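Local coordinates for DBF2 kinase activator protein MOB1 (Saccharomyces cerevisiae, PDB 2HJN), which binds and activates the DBF2 protein kinase in the mitotic exit network, enabling its phosphorylation by CDC15 in late anaphase, at residues 23-35 with 80-94. Residues are numbered along the deposited sequence; the frame is centred on the assembly and turned at random.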
loop_
_atom_site.group_PDB
_atom_site.type_symbol
_atom_site.label_atom_id
_atom_site.label_comp_id
_atom_site.label_asym_id
_atom_site.label_seq_id
_atom_site.Cartn_x
_atom_site.Cartn_y
_atom_site.Cartn_z
ATOM N N ASP A 23 10.305 -15.825 -4.610
ATOM C CA ASP A 23 11.198 -15.797 -3.444
ATOM C C ASP A 23 12.089 -14.540 -3.422
ATOM O O ASP A 23 12.559 -14.108 -2.364
ATOM C CB ASP A 23 12.072 -17.072 -3.414
ATOM C CG ASP A 23 11.267 -18.386 -3.664
ATOM O OD1 ASP A 23 10.008 -18.403 -3.633
ATOM O OD2 ASP A 23 11.915 -19.432 -3.885
ATOM N N PHE A 24 12.278 -13.958 -4.606
ATOM C CA PHE A 24 13.274 -12.912 -4.829
ATOM C C PHE A 24 12.696 -11.538 -5.200
ATOM O O PHE A 24 13.436 -10.732 -5.763
ATOM C CB PHE A 24 14.324 -13.389 -5.867
ATOM C CG PHE A 24 14.896 -14.763 -5.553
ATOM C CD1 PHE A 24 15.783 -14.936 -4.479
ATOM C CD2 PHE A 24 14.508 -15.877 -6.300
ATOM C CE1 PHE A 24 16.277 -16.217 -4.140
ATOM C CE2 PHE A 24 15.002 -17.160 -5.997
ATOM C CZ PHE A 24 15.882 -17.330 -4.918
ATOM N N ASN A 25 11.421 -11.281 -4.851
ATOM C CA ASN A 25 10.810 -9.944 -4.854
ATOM C C ASN A 25 11.184 -9.134 -3.603
ATOM O O ASN A 25 11.521 -9.690 -2.576
ATOM C CB ASN A 25 9.263 -10.030 -4.925
ATOM C CG ASN A 25 8.768 -10.869 -6.071
ATOM O OD1 ASN A 25 9.494 -11.144 -7.043
ATOM N ND2 ASN A 25 7.520 -11.324 -5.951
ATOM N N TYR A 26 11.048 -7.814 -3.675
ATOM C CA TYR A 26 11.283 -6.935 -2.530
ATOM C C TYR A 26 10.388 -7.355 -1.331
ATOM O O TYR A 26 9.190 -7.593 -1.517
ATOM C CB TYR A 26 10.999 -5.474 -2.930
ATOM C CG TYR A 26 11.083 -4.514 -1.746
ATOM C CD1 TYR A 26 12.296 -4.311 -1.078
ATOM C CD2 TYR A 26 9.948 -3.858 -1.254
ATOM C CE1 TYR A 26 12.387 -3.464 0.060
ATOM C CE2 TYR A 26 10.048 -2.983 -0.111
ATOM C CZ TYR A 26 11.259 -2.814 0.526
ATOM O OH TYR A 26 11.404 -1.975 1.615
ATOM N N THR A 27 11.028 -7.534 -0.156
ATOM C CA THR A 27 10.338 -7.713 1.148
ATOM C C THR A 27 10.171 -6.387 1.932
ATOM O O THR A 27 11.141 -5.760 2.342
ATOM C CB THR A 27 11.052 -8.793 2.046
ATOM O OG1 THR A 27 11.224 -10.000 1.292
ATOM C CG2 THR A 27 10.195 -9.129 3.298
ATOM N N PRO A 28 8.910 -5.923 2.127
ATOM C CA PRO A 28 8.795 -4.672 2.877
ATOM C C PRO A 28 9.200 -4.799 4.353
ATOM O O PRO A 28 9.156 -5.879 4.917
ATOM C CB PRO A 28 7.302 -4.275 2.680
ATOM C CG PRO A 28 6.841 -5.097 1.413
ATOM C CD PRO A 28 7.601 -6.411 1.655
ATOM N N SER A 29 9.690 -3.710 4.935
ATOM C CA SER A 29 9.947 -3.556 6.353
ATOM C C SER A 29 9.712 -2.079 6.722
ATOM O O SER A 29 10.377 -1.187 6.215
ATOM C CB SER A 29 11.393 -3.923 6.753
ATOM O OG SER A 29 11.613 -3.749 8.168
ATOM N N HIS A 30 8.766 -1.828 7.613
ATOM C CA HIS A 30 8.514 -0.521 8.160
ATOM C C HIS A 30 9.611 -0.148 9.189
ATOM O O HIS A 30 10.067 -0.992 9.985
ATOM C CB HIS A 30 7.122 -0.560 8.848
ATOM C CG HIS A 30 6.643 0.769 9.342
ATOM N ND1 HIS A 30 6.580 1.076 10.681
ATOM C CD2 HIS A 30 6.154 1.849 8.678
ATOM C CE1 HIS A 30 6.108 2.305 10.822
ATOM N NE2 HIS A 30 5.850 2.799 9.626
ATOM N N GLN A 31 9.967 1.128 9.209
ATOM C CA GLN A 31 10.942 1.702 10.134
ATOM C C GLN A 31 10.236 2.504 11.232
ATOM O O GLN A 31 9.396 3.350 10.964
ATOM C CB GLN A 31 11.934 2.625 9.407
ATOM C CG GLN A 31 13.062 3.209 10.297
ATOM C CD GLN A 31 14.056 2.211 10.768
ATOM O OE1 GLN A 31 14.253 1.144 10.153
ATOM N NE2 GLN A 31 14.701 2.519 11.894
ATOM N N LYS A 32 10.566 2.208 12.472
ATOM C CA LYS A 32 10.009 2.985 13.583
ATOM C C LYS A 32 10.365 4.492 13.465
ATOM O O LYS A 32 11.491 4.861 13.065
ATOM C CB LYS A 32 10.424 2.376 14.951
ATOM C CG LYS A 32 11.865 2.610 15.335
ATOM C CD LYS A 32 11.983 2.898 16.836
ATOM C CE LYS A 32 13.304 3.569 17.144
ATOM N NZ LYS A 32 13.432 3.802 18.627
ATOM N N PRO A 33 9.407 5.369 13.779
ATOM C CA PRO A 33 9.676 6.802 13.595
ATOM C C PRO A 33 10.890 7.284 14.407
ATOM O O PRO A 33 11.211 6.731 15.462
ATOM C CB PRO A 33 8.385 7.478 14.075
ATOM C CG PRO A 33 7.739 6.417 15.022
ATOM C CD PRO A 33 8.058 5.118 14.345
ATOM N N PHE A 34 11.577 8.296 13.898
ATOM C CA PHE A 34 12.824 8.728 14.519
ATOM C C PHE A 34 12.606 9.025 16.027
ATOM O O PHE A 34 13.383 8.577 16.878
ATOM C CB PHE A 34 13.440 9.905 13.724
ATOM C CG PHE A 34 14.683 10.496 14.357
ATOM C CD1 PHE A 34 15.886 9.843 14.298
ATOM C CD2 PHE A 34 14.624 11.717 15.027
ATOM C CE1 PHE A 34 17.016 10.364 14.904
ATOM C CE2 PHE A 34 15.766 12.264 15.619
ATOM C CZ PHE A 34 16.964 11.583 15.561
ATOM N N LEU A 35 11.503 9.710 16.325
ATOM C CA LEU A 35 11.142 10.140 17.695
ATOM C C LEU A 35 10.521 9.074 18.634
ATOM O O LEU A 35 9.696 8.231 18.229
ATOM C CB LEU A 35 10.264 11.398 17.622
ATOM C CG LEU A 35 10.996 12.589 16.987
ATOM C CD1 LEU A 35 10.206 13.885 17.092
ATOM C CD2 LEU A 35 12.386 12.741 17.585
ATOM N N ALA A 80 16.153 14.391 9.906
ATOM C CA ALA A 80 16.088 12.994 10.370
ATOM C C ALA A 80 14.634 12.449 10.420
ATOM O O ALA A 80 14.358 11.351 9.930
ATOM C CB ALA A 80 16.789 12.832 11.737
ATOM N N VAL A 81 13.724 13.196 11.033
ATOM C CA VAL A 81 12.286 12.846 11.036
ATOM C C VAL A 81 11.749 12.600 9.634
ATOM O O VAL A 81 11.153 11.553 9.389
ATOM C CB VAL A 81 11.383 13.883 11.770
ATOM C CG1 VAL A 81 9.860 13.602 11.521
ATOM C CG2 VAL A 81 11.672 13.837 13.266
ATOM N N HIS A 82 11.959 13.545 8.720
ATOM C CA HIS A 82 11.446 13.390 7.375
ATOM C C HIS A 82 12.123 12.337 6.522
ATOM O O HIS A 82 11.480 11.788 5.647
ATOM C CB HIS A 82 11.384 14.724 6.644
ATOM C CG HIS A 82 10.393 15.653 7.263
ATOM N ND1 HIS A 82 9.082 15.726 6.848
ATOM C CD2 HIS A 82 10.497 16.459 8.341
ATOM C CE1 HIS A 82 8.427 16.570 7.622
ATOM N NE2 HIS A 82 9.264 17.035 8.534
ATOM N N CYS A 83 13.420 12.090 6.740
ATOM C CA CYS A 83 14.116 11.033 6.012
ATOM C C CYS A 83 13.521 9.640 6.350
ATOM O O CYS A 83 13.264 8.853 5.459
ATOM C CB CYS A 83 15.632 11.123 6.290
ATOM S SG CYS A 83 16.678 10.095 5.245
ATOM N N VAL A 84 13.267 9.346 7.628
ATOM C CA VAL A 84 12.589 8.076 8.000
ATOM C C VAL A 84 11.145 8.024 7.456
ATOM O O VAL A 84 10.715 6.985 6.949
ATOM C CB VAL A 84 12.591 7.806 9.516
ATOM C CG1 VAL A 84 11.735 6.603 9.870
ATOM C CG2 VAL A 84 14.035 7.634 10.065
ATOM N N ASP A 85 10.417 9.140 7.543
ATOM C CA ASP A 85 9.077 9.214 6.925
ATOM C C ASP A 85 9.100 8.966 5.406
ATOM O O ASP A 85 8.197 8.317 4.893
ATOM C CB ASP A 85 8.426 10.576 7.152
ATOM C CG ASP A 85 8.047 10.836 8.633
ATOM O OD1 ASP A 85 7.986 9.860 9.457
ATOM O OD2 ASP A 85 7.795 12.038 8.948
ATOM N N PHE A 86 10.087 9.484 4.678
ATOM C CA PHE A 86 10.120 9.247 3.218
ATOM C C PHE A 86 10.416 7.793 2.845
ATOM O O PHE A 86 9.851 7.215 1.893
ATOM C CB PHE A 86 11.124 10.172 2.535
ATOM C CG PHE A 86 10.687 11.623 2.514
ATOM C CD1 PHE A 86 9.357 11.954 2.359
ATOM C CD2 PHE A 86 11.620 12.640 2.659
ATOM C CE1 PHE A 86 8.942 13.308 2.360
ATOM C CE2 PHE A 86 11.222 14.001 2.649
ATOM C CZ PHE A 86 9.889 14.334 2.518
ATOM N N TYR A 87 11.284 7.202 3.644
ATOM C CA TYR A 87 11.612 5.767 3.517
ATOM C C TYR A 87 10.308 4.960 3.695
ATOM O O TYR A 87 10.010 4.014 2.955
ATOM C CB TYR A 87 12.638 5.346 4.592
ATOM C CG TYR A 87 12.651 3.833 4.770
ATOM C CD1 TYR A 87 13.562 3.061 4.049
ATOM C CD2 TYR A 87 11.722 3.170 5.601
ATOM C CE1 TYR A 87 13.601 1.679 4.168
ATOM C CE2 TYR A 87 11.729 1.768 5.696
ATOM C CZ TYR A 87 12.681 1.042 4.959
ATOM O OH TYR A 87 12.752 -0.322 4.949
ATOM N N ASN A 88 9.520 5.341 4.689
ATOM C CA ASN A 88 8.306 4.579 4.973
ATOM C C ASN A 88 7.225 4.706 3.866
ATOM O O ASN A 88 6.534 3.732 3.560
ATOM C CB ASN A 88 7.725 4.943 6.399
ATOM C CG ASN A 88 8.391 4.190 7.566
ATOM O OD1 ASN A 88 8.938 3.110 7.415
ATOM N ND2 ASN A 88 8.257 4.759 8.783
ATOM N N GLN A 89 7.081 5.890 3.261
ATOM C CA GLN A 89 6.187 6.055 2.091
ATOM C C GLN A 89 6.659 5.196 0.895
ATOM O O GLN A 89 5.835 4.571 0.176
ATOM C CB GLN A 89 6.075 7.567 1.716
ATOM C CG GLN A 89 5.402 8.404 2.858
ATOM C CD GLN A 89 5.413 9.887 2.609
ATOM O OE1 GLN A 89 5.432 10.322 1.455
ATOM N NE2 GLN A 89 5.393 10.698 3.701
ATOM N N ILE A 90 7.977 5.118 0.681
ATOM C CA ILE A 90 8.542 4.362 -0.500
ATOM C C ILE A 90 8.396 2.847 -0.240
ATOM O O ILE A 90 7.992 2.090 -1.109
ATOM C CB ILE A 90 10.011 4.752 -0.760
ATOM C CG1 ILE A 90 10.108 6.153 -1.346
ATOM C CG2 ILE A 90 10.673 3.772 -1.728
ATOM C CD1 ILE A 90 11.578 6.781 -1.179
ATOM N N ASN A 91 8.656 2.440 0.999
ATOM C CA ASN A 91 8.355 1.090 1.467
ATOM C C ASN A 91 6.883 0.674 1.234
ATOM O O ASN A 91 6.632 -0.434 0.707
ATOM C CB ASN A 91 8.703 0.930 2.980
ATOM C CG ASN A 91 8.561 -0.495 3.440
ATOM O OD1 ASN A 91 9.290 -1.395 2.958
ATOM N ND2 ASN A 91 7.615 -0.744 4.359
HETATM N N MSE A 92 5.932 1.547 1.593
HETATM C CA MSE A 92 4.502 1.257 1.381
HETATM C C MSE A 92 4.166 1.192 -0.113
HETATM O O MSE A 92 3.455 0.269 -0.565
HETATM C CB MSE A 92 3.607 2.276 2.137
HETATM C CG MSE A 92 2.065 2.115 1.835
HETATM SE SE MSE A 92 1.543 2.992 0.156
HETATM C CE MSE A 92 1.856 4.795 0.829
ATOM N N LEU A 93 4.729 2.108 -0.894
ATOM C CA LEU A 93 4.485 2.139 -2.347
ATOM C C LEU A 93 5.134 0.952 -3.099
ATOM O O LEU A 93 4.493 0.327 -3.933
ATOM C CB LEU A 93 4.902 3.487 -2.925
ATOM C CG LEU A 93 4.009 4.703 -2.559
ATOM C CD1 LEU A 93 4.805 5.972 -2.806
ATOM C CD2 LEU A 93 2.664 4.760 -3.327
ATOM N N TYR A 94 6.380 0.592 -2.775
ATOM C CA TYR A 94 6.992 -0.629 -3.405
ATOM C C TYR A 94 6.295 -1.884 -2.991
ATOM O O TYR A 94 6.060 -2.800 -3.793
ATOM C CB TYR A 94 8.517 -0.710 -3.174
ATOM C CG TYR A 94 9.270 -1.120 -4.410
ATOM C CD1 TYR A 94 9.866 -0.168 -5.227
ATOM C CD2 TYR A 94 9.363 -2.454 -4.790
ATOM C CE1 TYR A 94 10.533 -0.534 -6.390
ATOM C CE2 TYR A 94 10.064 -2.848 -5.973
ATOM C CZ TYR A 94 10.636 -1.878 -6.755
ATOM O OH TYR A 94 11.320 -2.220 -7.886
HETATM O O HOH W 1 10.357 9.741 11.718
#
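In the helix-rich Mob1/phocein fold, the extended N-terminal arm 23-35 runs antiparallel along helix 75-97, its register passing from Y26 beside Y94 to F34 beside V81. At the middle of this track the N88 side-chain amide pairs with both backbone polar groups of Q31: the Q31 N-H reaches N88 OD1 on an in-plane lone pair (2.9 Å), while N88 ND2 donates to Q31 O (2.8 Å) almost straight, at 174° and within its own amide plane. With both amide atoms engaged by one residue, the rotation of the N88 amide is fixed. The H30 ring lies nearly parallel to that amide, planes 10° apart, CD2 coming 3.4 Å from N88 CG; its NE2 is hydrogen-bonded to E194 of the second subunit, so the arm also takes part in the dimer interface.

One turn on, N91 has CG anti to the backbone N, which brings its amide toward the arm. There OD1 accepts two bonds, a short one from Y26 OH (2.6 Å) in the carbonyl plane and one from S29 N tilted out of it. Y87 OH donates to S29 O in the plane of that carbonyl, and R141 of helix 132-147 hydrogen-bonds to both tyrosine hydroxyls, of Y26 and Y87. Next to this polar group, Y26 CD2 packs on Y94 CD2, the rings meeting obliquely; Y94 also touches C101 and H183, two ligands of the zinc ion.

Toward the helix start the contact turns apolar: V84 CG1 meets Q31 CG, and V81 CG2 fits against L35 CG. A water bridges F34 N and V81 O, and A80 CB sits 3.8 Å from the F34 ring centroid, only 2° off its normal, a centred CH-pi contact.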